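Local coordinates for PUM-HD domain-containing protein (Caenorhabditis elegans, PDB 7CGF) that binds RNA through its Pumilio-repeat domain, seen here in complex with a target RNA, and probably recognises the 3' untranslated regions of messenger RNAs, at residues E112-M117 with H147-D152; K137-I142 with Q169-I174. The protein carries 2 engineered substitutions. One frame throughout, in Å; residues are numbered along the deposited sequence.

Interaction 1 (E112-M117 with H147-D152); sequences EYAFQM and HRCMKD
The guanidinium of Arg-148 lies flat on one face of the Phe-115 ring, with the planes 4° apart. Arg-148 CZ sits 3.8 Å from the ring centroid, which makes this a cation-pi stack. Arg-148 CG is anti to the backbone N (chi1 -172°), and a bend at chi3 (45°) folds the guanidinium back over the ring. The Asp-152 carboxylate comes obliquely to the CD2 side of the ring, with Asp-152 CG 3.5 Å from Phe-115 CD2, and Asp-152 OD1 lies at the ring edge, in its plane. Cys-149 SG approaches the ring obliquely, 4.8 Å from the centroid, in a sulfur-aromatic contact. Cys-149 SG also packs on Ala-114, 3.8 Å from Ala-114 CB.

A water donates to Phe-115 O, with its oxygen 2.8 Å from Phe-115 O. It also donates to Asp-152 OD1. Asp-152 OD2 accepts hydrogen bonds from the backbone N of Asn-154 and of Gly-155, just after it in the chain, and so caps the start of helix 155-165. Asn-154 ND2 also bonds to Phe-115 O. Met-117 packs on a sugar of the bound RNA. The contact joins helix-to-loop turns of predicted successive Pumilio repeats, consistent with the stacked repeats of the PUM-HD superhelix.

Interaction 2 (K137-I142 with Q169-I174); sequences KILSQI and QYVQFI
Leu-139 and Phe-173 meet at about a right angle between helix 132-142 and the start of helix 172-178. Phe-173 CG stands between its backbone N and carbonyl carbon (chi1 79°), and the ring reaches across with CE1 and CZ leading. Phe-173 CE1 touches Leu-139 CB at 4.0 Å. Phe-173 CZ comes 3.8 Å from Leu-139 O, so the ring also rests against the helix backbone. Ile-142 CG2 lies at the ring edge, 4.3 Å from Phe-173 CZ. Ile-174 CG1 packs over one face of the ring.

With CG anti to its carbonyl carbon (chi1 -69°), Leu-139 sends CD1 across to Tyr-170 O, 3.7 Å away. Leu-139 CD1 also lies 4.2 Å from Val-171 CG1. Val-171 holds the N-cap position of helix 172-178.

Replacing the Phe-173 ring with the methyl of an alanine here is likely to open a gap beside Leu-139 and leave Ile-142 CG2 without its aromatic neighbour.

Helix 155-165 lies beside both segments: Leu-139 packs on its Ala-162, Ile-142 on Val-158, and Ile-174 on Val-159 and Ile-163. Ile-142 also reaches Val-110 of helix 110-113, and Phe-173 touches Arg-143, in the loop just after helix 132-142.

Interactions 1 and 2 lie 14 Å apart between centres. The segments interleave in sequence: 112-117, 137-142, 147-152, 169-174. Helix 132-142 of interaction 2 is followed directly by helix 146-150 of interaction 1. The two contacts touch where Ala-114 CB packs on Ile-142 CD1, at 3.7 Å. Interaction 1 comes within about 4 Å of the bound RNA at its nearest atom, whereas interaction 2 stays about 12 Å away. Together they run from near the RNA-binding surface into the buried packing between helices, and tie neighbouring parts of the PUM-HD repeat array to one another.

Interaction 1 (E112-M117 with H147-D152)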
# COMPACT_ATOMS: atom_id res chain seq x y z
N GLU A 112 8.24 -20.09 2.53
CA GLU A 112 7.12 -20.39 3.41
C GLU A 112 6.80 -19.23 4.35
O GLU A 112 5.63 -18.89 4.56
CB GLU A 112 7.41 -21.66 4.23
CG GLU A 112 7.82 -22.86 3.39
CD GLU A 112 8.55 -23.95 4.20
OE1 GLU A 112 8.32 -24.06 5.43
OE2 GLU A 112 9.36 -24.69 3.60
N TYR A 113 7.84 -18.61 4.92
CA TYR A 113 7.66 -17.53 5.89
C TYR A 113 6.89 -16.36 5.29
O TYR A 113 6.17 -15.66 6.01
CB TYR A 113 9.02 -17.04 6.41
CG TYR A 113 9.83 -18.08 7.18
CD1 TYR A 113 9.20 -19.10 7.89
CD2 TYR A 113 11.21 -18.05 7.17
CE1 TYR A 113 9.95 -20.06 8.59
CE2 TYR A 113 11.97 -19.00 7.88
CZ TYR A 113 11.33 -20.00 8.58
OH TYR A 113 12.09 -20.95 9.25
N ALA A 114 7.02 -16.14 3.98
CA ALA A 114 6.37 -14.96 3.39
C ALA A 114 4.86 -15.00 3.54
O ALA A 114 4.21 -13.94 3.58
CB ALA A 114 6.77 -14.84 1.92
N PHE A 115 4.28 -16.20 3.64
CA PHE A 115 2.83 -16.38 3.73
C PHE A 115 2.32 -16.45 5.15
O PHE A 115 1.10 -16.52 5.35
CB PHE A 115 2.43 -17.65 2.97
CG PHE A 115 2.72 -17.57 1.52
CD1 PHE A 115 3.96 -17.92 1.01
CD2 PHE A 115 1.75 -17.10 0.66
CE1 PHE A 115 4.23 -17.81 -0.35
CE2 PHE A 115 2.02 -16.99 -0.70
CZ PHE A 115 3.24 -17.34 -1.20
N GLN A 116 3.20 -16.45 6.15
CA GLN A 116 2.82 -16.65 7.54
C GLN A 116 2.66 -15.31 8.26
O GLN A 116 3.42 -14.37 8.02
CB GLN A 116 3.86 -17.53 8.23
CG GLN A 116 3.88 -18.93 7.60
CD GLN A 116 5.05 -19.79 8.02
OE1 GLN A 116 5.91 -19.37 8.79
NE2 GLN A 116 5.10 -21.00 7.50
N MET A 117 1.67 -15.23 9.17
CA MET A 117 1.31 -13.91 9.66
C MET A 117 2.35 -13.34 10.60
O MET A 117 2.54 -12.12 10.63
CB MET A 117 -0.06 -13.92 10.34
CG MET A 117 -0.17 -14.73 11.59
SD MET A 117 -1.84 -14.48 12.29
CE MET A 117 -1.84 -15.78 13.53
N HIS A 147 4.16 -14.99 -7.68
CA HIS A 147 2.78 -14.73 -8.09
C HIS A 147 1.81 -14.95 -6.94
O HIS A 147 0.94 -14.11 -6.67
CB HIS A 147 2.36 -15.59 -9.30
CG HIS A 147 0.96 -15.31 -9.79
ND1 HIS A 147 0.70 -14.79 -11.04
CD2 HIS A 147 -0.25 -15.49 -9.19
CE1 HIS A 147 -0.61 -14.65 -11.19
NE2 HIS A 147 -1.21 -15.07 -10.09
N ARG A 148 1.95 -16.08 -6.22
CA ARG A 148 1.04 -16.33 -5.11
C ARG A 148 1.29 -15.35 -3.97
O ARG A 148 0.36 -14.91 -3.30
CB ARG A 148 1.21 -17.78 -4.64
CG ARG A 148 0.19 -18.23 -3.59
CD ARG A 148 0.26 -19.73 -3.33
NE ARG A 148 1.63 -20.21 -3.19
CZ ARG A 148 2.22 -20.50 -2.02
NH1 ARG A 148 1.55 -20.37 -0.89
NH2 ARG A 148 3.47 -20.93 -2.00
N CYS A 149 2.55 -14.96 -3.80
CA CYS A 149 2.91 -14.00 -2.76
C CYS A 149 2.16 -12.68 -2.95
O CYS A 149 1.68 -12.07 -1.99
CB CYS A 149 4.42 -13.79 -2.79
SG CYS A 149 5.19 -13.47 -1.22
N MET A 150 2.04 -12.22 -4.20
CA MET A 150 1.47 -10.91 -4.47
C MET A 150 -0.00 -10.82 -4.08
O MET A 150 -0.49 -9.73 -3.75
CB MET A 150 1.66 -10.56 -5.94
CG MET A 150 3.12 -10.41 -6.29
SD MET A 150 3.30 -10.29 -8.09
CE MET A 150 1.95 -9.22 -8.33
N LYS A 151 -0.73 -11.93 -4.13
CA LYS A 151 -2.15 -11.94 -3.81
C LYS A 151 -2.42 -12.40 -2.40
O LYS A 151 -3.58 -12.63 -2.04
CB LYS A 151 -2.90 -12.85 -4.79
CG LYS A 151 -2.82 -12.37 -6.20
CD LYS A 151 -3.52 -13.33 -7.13
CE LYS A 151 -5.02 -13.21 -7.03
NZ LYS A 151 -5.67 -13.96 -8.14
N ASP A 152 -1.38 -12.60 -1.60
CA ASP A 152 -1.55 -13.13 -0.25
C ASP A 152 -1.60 -11.98 0.75
O ASP A 152 -0.84 -11.01 0.62
CB ASP A 152 -0.41 -14.09 0.11
CG ASP A 152 -0.61 -14.71 1.47
OD1 ASP A 152 -1.52 -15.56 1.62
OD2 ASP A 152 0.14 -14.33 2.40
O HOH W 1 -1.18 -16.91 3.70

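Interaction 2 (K137-I142 with Q169-I174)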
# COMPACT_ATOMS: atom_id res chain seq x y z
N LYS A 137 19.46 -11.39 -1.51
CA LYS A 137 19.43 -12.79 -1.12
C LYS A 137 18.03 -13.22 -0.70
O LYS A 137 17.55 -14.29 -1.11
CB LYS A 137 20.45 -13.02 0.00
CG LYS A 137 20.68 -14.48 0.35
CD LYS A 137 21.84 -14.67 1.32
CE LYS A 137 21.87 -16.11 1.81
NZ LYS A 137 22.95 -16.38 2.79
N ILE A 138 17.35 -12.39 0.09
CA ILE A 138 15.97 -12.70 0.47
C ILE A 138 15.06 -12.74 -0.76
O ILE A 138 14.24 -13.65 -0.91
CB ILE A 138 15.47 -11.68 1.52
CG1 ILE A 138 16.21 -11.91 2.83
CG2 ILE A 138 13.95 -11.81 1.71
CD1 ILE A 138 15.76 -10.97 3.94
N LEU A 139 15.19 -11.74 -1.64
CA LEU A 139 14.32 -11.70 -2.82
C LEU A 139 14.55 -12.90 -3.72
O LEU A 139 13.62 -13.36 -4.39
CB LEU A 139 14.56 -10.41 -3.60
CG LEU A 139 14.08 -9.13 -2.92
CD1 LEU A 139 14.25 -7.92 -3.84
CD2 LEU A 139 12.64 -9.30 -2.50
N SER A 140 15.78 -13.42 -3.76
CA SER A 140 16.07 -14.58 -4.60
C SER A 140 15.23 -15.79 -4.20
O SER A 140 14.95 -16.65 -5.04
CB SER A 140 17.57 -14.91 -4.53
OG SER A 140 17.86 -15.67 -3.36
N GLN A 141 14.79 -15.85 -2.94
CA GLN A 141 13.86 -16.88 -2.50
C GLN A 141 12.42 -16.50 -2.79
O GLN A 141 11.62 -17.36 -3.19
CB GLN A 141 14.06 -17.13 -1.01
CG GLN A 141 15.29 -17.96 -0.71
CD GLN A 141 15.06 -19.43 -0.99
OE1 GLN A 141 14.89 -19.83 -2.14
NE2 GLN A 141 15.01 -20.24 0.06
N ILE A 142 12.06 -15.23 -2.58
CA ILE A 142 10.73 -14.74 -2.93
C ILE A 142 10.43 -15.02 -4.40
O ILE A 142 9.26 -15.26 -4.77
CB ILE A 142 10.62 -13.24 -2.58
CG1 ILE A 142 10.70 -13.05 -1.06
CG2 ILE A 142 9.33 -12.63 -3.11
CD1 ILE A 142 9.55 -13.66 -0.30
N GLN A 169 16.13 -1.93 -10.14
CA GLN A 169 16.65 -2.99 -11.00
C GLN A 169 16.53 -4.36 -10.35
O GLN A 169 16.44 -5.37 -11.07
CB GLN A 169 18.11 -2.71 -11.37
CG GLN A 169 19.08 -2.80 -10.20
CD GLN A 169 20.53 -2.63 -10.63
OE1 GLN A 169 21.15 -1.61 -10.33
NE2 GLN A 169 21.07 -3.63 -11.31
N TYR A 170 16.49 -4.43 -9.02
CA TYR A 170 16.43 -5.71 -8.33
C TYR A 170 15.01 -6.18 -8.04
O TYR A 170 14.83 -7.25 -7.46
CB TYR A 170 17.25 -5.66 -7.03
CG TYR A 170 18.69 -5.28 -7.28
CD1 TYR A 170 19.53 -6.12 -8.01
CD2 TYR A 170 19.21 -4.07 -6.81
CE1 TYR A 170 20.85 -5.77 -8.26
CE2 TYR A 170 20.54 -3.72 -7.05
CZ TYR A 170 21.35 -4.57 -7.77
OH TYR A 170 22.66 -4.23 -8.02
N VAL A 171 13.98 -5.41 -8.43
CA VAL A 171 12.61 -5.91 -8.38
C VAL A 171 12.04 -6.09 -9.78
O VAL A 171 10.82 -6.22 -9.93
CB VAL A 171 11.70 -5.00 -7.53
CG1 VAL A 171 12.18 -4.98 -6.08
CG2 VAL A 171 11.63 -3.59 -8.11
N GLN A 172 12.89 -6.07 -10.81
CA GLN A 172 12.40 -6.36 -12.15
C GLN A 172 11.64 -7.68 -12.21
O GLN A 172 10.64 -7.78 -12.93
CB GLN A 172 13.58 -6.38 -13.14
CG GLN A 172 13.14 -6.52 -14.59
CD GLN A 172 12.31 -5.36 -15.06
OE1 GLN A 172 12.66 -4.20 -14.86
NE2 GLN A 172 11.19 -5.66 -15.71
N PHE A 173 12.05 -8.68 -11.41
CA PHE A 173 11.35 -9.96 -11.44
C PHE A 173 9.91 -9.83 -10.96
O PHE A 173 9.05 -10.63 -11.35
CB PHE A 173 12.11 -11.02 -10.63
CG PHE A 173 11.91 -10.92 -9.13
CD1 PHE A 173 12.71 -10.09 -8.36
CD2 PHE A 173 10.95 -11.70 -8.50
CE1 PHE A 173 12.53 -10.01 -6.98
CE2 PHE A 173 10.76 -11.63 -7.12
CZ PHE A 173 11.56 -10.79 -6.36
N ILE A 174 9.63 -8.82 -10.12
CA ILE A 174 8.25 -8.57 -9.69
C ILE A 174 7.46 -7.89 -10.80
O ILE A 174 6.30 -8.23 -11.05
CB ILE A 174 8.25 -7.71 -8.40
CG1 ILE A 174 8.96 -8.45 -7.26
CG2 ILE A 174 6.80 -7.29 -8.04
CD1 ILE A 174 9.25 -7.56 -6.03